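Local coordinates for outer membrane protein YopM (Yersinia pestis, PDB 1JL5) that acts as a leucine-rich repeat effector of the plague bacillus, probably altering host cell physiology to promote bacterial survival in host tissues, at residues A[262-265]-A[266-269]. Numbering follows the deposited sequence.
Sequences LNVR and DNYL. With CA (calcium ion), chain B; CA (calcium ion), chain C.
Asn267 carries its carboxamide beside its own backbone N (chi1 -85°), which turns ND2 back onto the carbonyl of Val264. Asn267 ND2 donates to Val264 O at 2.7 Å, and the bond is nearly straight at 167°. The oxygen lies in the amide plane of Asn267, but the donor stands well above the carbonyl plane of Val264. Ala244 O takes a second bond from ND2, and OD1 accepts from Leu249 N. Both ends of the amide are therefore held, which fixes its rotation. Val264 O also accepts from Asn287 ND2, in the next repeat. This is the asparagine ladder of a leucine-rich repeat solenoid: the buried Asn267 joins the turn after strand 261-263 to the previous coil, and Asn287 does the same one coil on. Val264 CG2 meets Leu269 CD1 at 3.3 Å, a tight contact, with the two side chains crossing at about a right angle. Both belong to the apolar interior of LRR 10. On the strand side, Asn263 OD1 accepts from Arg265 N at 2.8 Å and closes an Asx turn where the strand ends. The Arg265 chain is extended from CG to NE, and its NH2 forms a salt bridge with Glu286. Asp266 has CG anti to its backbone N (chi1 -164°), and its carboxylate bridges two calcium ions at a contact between subunits. Asp266 OD2 binds the chain B calcium at 2.0 Å, and its OD1 binds the chain C calcium at 2.2 Å. Asn246 OD1 of the same chain and Asn326 OD1 of a neighbouring subunit complete the protein ligands of the first ion. Glu308 and the backbone oxygen of Asn307, both of that neighbouring subunit, join OD1 on the second.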
ATOM      1  N   LEU A 262      -9.321 -21.769  11.932  1.00 20.08           N
ATOM      2  CA  LEU A 262      -9.947 -22.075  10.672  1.00 19.39           C
ATOM      3  C   LEU A 262      -9.798 -20.875   9.776  1.00 19.33           C
ATOM      4  O   LEU A 262     -10.323 -19.801  10.059  1.00 19.78           O
ATOM      5  CB  LEU A 262     -11.430 -22.392  10.851  1.00 19.21           C
ATOM      6  CG  LEU A 262     -12.165 -22.644   9.535  1.00 19.05           C
ATOM      7  CD1 LEU A 262     -11.548 -23.834   8.820  1.00 20.11           C
ATOM      8  CD2 LEU A 262     -13.636 -22.876   9.803  1.00 18.86           C
ATOM      9  N   ASN A 263      -9.039 -21.048   8.712  1.00 18.43           N
ATOM     10  CA  ASN A 263      -8.888 -19.978   7.766  1.00 18.90           C
ATOM     11  C   ASN A 263      -9.428 -20.527   6.467  1.00 17.29           C
ATOM     12  O   ASN A 263      -8.851 -21.434   5.879  1.00 17.85           O
ATOM     13  CB  ASN A 263      -7.435 -19.579   7.574  1.00 19.59           C
ATOM     14  CG  ASN A 263      -7.302 -18.392   6.667  1.00 20.75           C
ATOM     15  OD1 ASN A 263      -8.086 -18.228   5.733  1.00 23.44           O
ATOM     16  ND2 ASN A 263      -6.315 -17.555   6.926  1.00 22.41           N
ATOM     17  N   VAL A 264     -10.566 -20.000   6.047  1.00 16.69           N
ATOM     18  CA  VAL A 264     -11.167 -20.432   4.801  1.00 17.64           C
ATOM     19  C   VAL A 264     -11.402 -19.164   4.021  1.00 16.86           C
ATOM     20  O   VAL A 264     -12.363 -19.033   3.267  1.00 20.34           O
ATOM     21  CB  VAL A 264     -12.483 -21.158   5.040  1.00 15.95           C
ATOM     22  CG1 VAL A 264     -12.197 -22.528   5.611  1.00 14.96           C
ATOM     23  CG2 VAL A 264     -13.357 -20.348   5.981  1.00 14.93           C
ATOM     24  N   ARG A 265     -10.498 -18.224   4.239  1.00 17.26           N
ATOM     25  CA  ARG A 265     -10.551 -16.943   3.580  1.00 18.88           C
ATOM     26  C   ARG A 265     -10.674 -17.177   2.094  1.00 17.05           C
ATOM     27  O   ARG A 265     -10.050 -18.074   1.534  1.00 15.64           O
ATOM     28  CB  ARG A 265      -9.282 -16.145   3.872  1.00 20.32           C
ATOM     29  CG  ARG A 265      -9.089 -14.921   2.997  1.00 25.25           C
ATOM     30  CD  ARG A 265      -7.820 -14.207   3.414  1.00 28.69           C
ATOM     31  NE  ARG A 265      -7.405 -13.169   2.478  1.00 34.88           N
ATOM     32  CZ  ARG A 265      -7.975 -11.975   2.365  1.00 36.90           C
ATOM     33  NH1 ARG A 265      -9.008 -11.641   3.134  1.00 36.46           N
ATOM     34  NH2 ARG A 265      -7.500 -11.104   1.482  1.00 36.58           N
ATOM     35  N   ASP A 266     -11.499 -16.357   1.471  1.00 16.54           N
ATOM     36  CA  ASP A 266     -11.715 -16.427   0.054  1.00 15.61           C
ATOM     37  C   ASP A 266     -12.147 -17.790  -0.428  1.00 16.76           C
ATOM     38  O   ASP A 266     -11.372 -18.564  -1.003  1.00 15.56           O
ATOM     39  CB  ASP A 266     -10.469 -15.998  -0.707  1.00 16.20           C
ATOM     40  CG  ASP A 266     -10.776 -15.698  -2.147  1.00 17.42           C
ATOM     41  OD1 ASP A 266     -11.920 -15.975  -2.560  1.00 18.69           O
ATOM     42  OD2 ASP A 266      -9.893 -15.194  -2.862  1.00 18.02           O
ATOM     43  N   ASN A 267     -13.402 -18.081  -0.160  1.00 16.13           N
ATOM     44  CA  ASN A 267     -14.013 -19.304  -0.605  1.00 18.40           C
ATOM     45  C   ASN A 267     -15.415 -18.866  -0.904  1.00 17.76           C
ATOM     46  O   ASN A 267     -15.682 -17.674  -0.980  1.00 17.68           O
ATOM     47  CB  ASN A 267     -13.948 -20.377   0.472  1.00 18.16           C
ATOM     48  CG  ASN A 267     -12.641 -21.130   0.430  1.00 18.33           C
ATOM     49  OD1 ASN A 267     -12.375 -21.863  -0.523  1.00 18.61           O
ATOM     50  ND2 ASN A 267     -11.802 -20.936   1.447  1.00 15.95           N
ATOM     51  N   TYR A 268     -16.323 -19.803  -1.064  1.00 18.92           N
ATOM     52  CA  TYR A 268     -17.666 -19.411  -1.407  1.00 19.31           C
ATOM     53  C   TYR A 268     -18.600 -19.784  -0.291  1.00 19.13           C
ATOM     54  O   TYR A 268     -19.699 -20.270  -0.530  1.00 20.28           O
ATOM     55  CB  TYR A 268     -18.072 -20.114  -2.692  1.00 19.61           C
ATOM     56  CG  TYR A 268     -19.076 -19.341  -3.490  1.00 21.59           C
ATOM     57  CD1 TYR A 268     -18.738 -18.115  -4.059  1.00 21.08           C
ATOM     58  CD2 TYR A 268     -20.355 -19.842  -3.702  1.00 19.50           C
ATOM     59  CE1 TYR A 268     -19.651 -17.410  -4.829  1.00 23.91           C
ATOM     60  CE2 TYR A 268     -21.275 -19.146  -4.466  1.00 22.05           C
ATOM     61  CZ  TYR A 268     -20.916 -17.935  -5.026  1.00 21.88           C
ATOM     62  OH  TYR A 268     -21.821 -17.252  -5.782  1.00 26.14           O
ATOM     63  N   LEU A 269     -18.157 -19.546   0.935  1.00 18.95           N
ATOM     64  CA  LEU A 269     -18.949 -19.896   2.091  1.00 18.06           C
ATOM     65  C   LEU A 269     -20.004 -18.876   2.436  1.00 18.58           C
ATOM     66  O   LEU A 269     -19.738 -17.684   2.532  1.00 19.13           O
ATOM     67  CB  LEU A 269     -18.042 -20.111   3.292  1.00 19.76           C
ATOM     68  CG  LEU A 269     -16.989 -21.195   3.097  1.00 17.13           C
ATOM     69  CD1 LEU A 269     -16.099 -21.237   4.322  1.00 18.80           C
ATOM     70  CD2 LEU A 269     -17.668 -22.539   2.864  1.00 15.75           C
TER
HETATM   71 CA    CA B2001      -7.893 -14.925  -3.061  1.00 18.84          CA
HETATM   72 CA    CA C2002     -13.398 -15.056  -3.973  1.00 19.20          CA
HETATM   73  O   HOH W   1     -11.302 -14.984  -5.056  1.00 15.32           O
HETATM   74  O   HOH W   2      -5.717 -14.476  -3.073  1.00 24.95           O
HETATM   75  O   HOH W   3      -8.110 -13.595  -1.312  1.00 20.04           O
HETATM   76  O   HOH W   4      -8.036 -15.870  -5.179  1.00 22.45           O
HETATM   77  O   HOH W   5     -12.724 -13.117  -2.922  1.00 19.09           O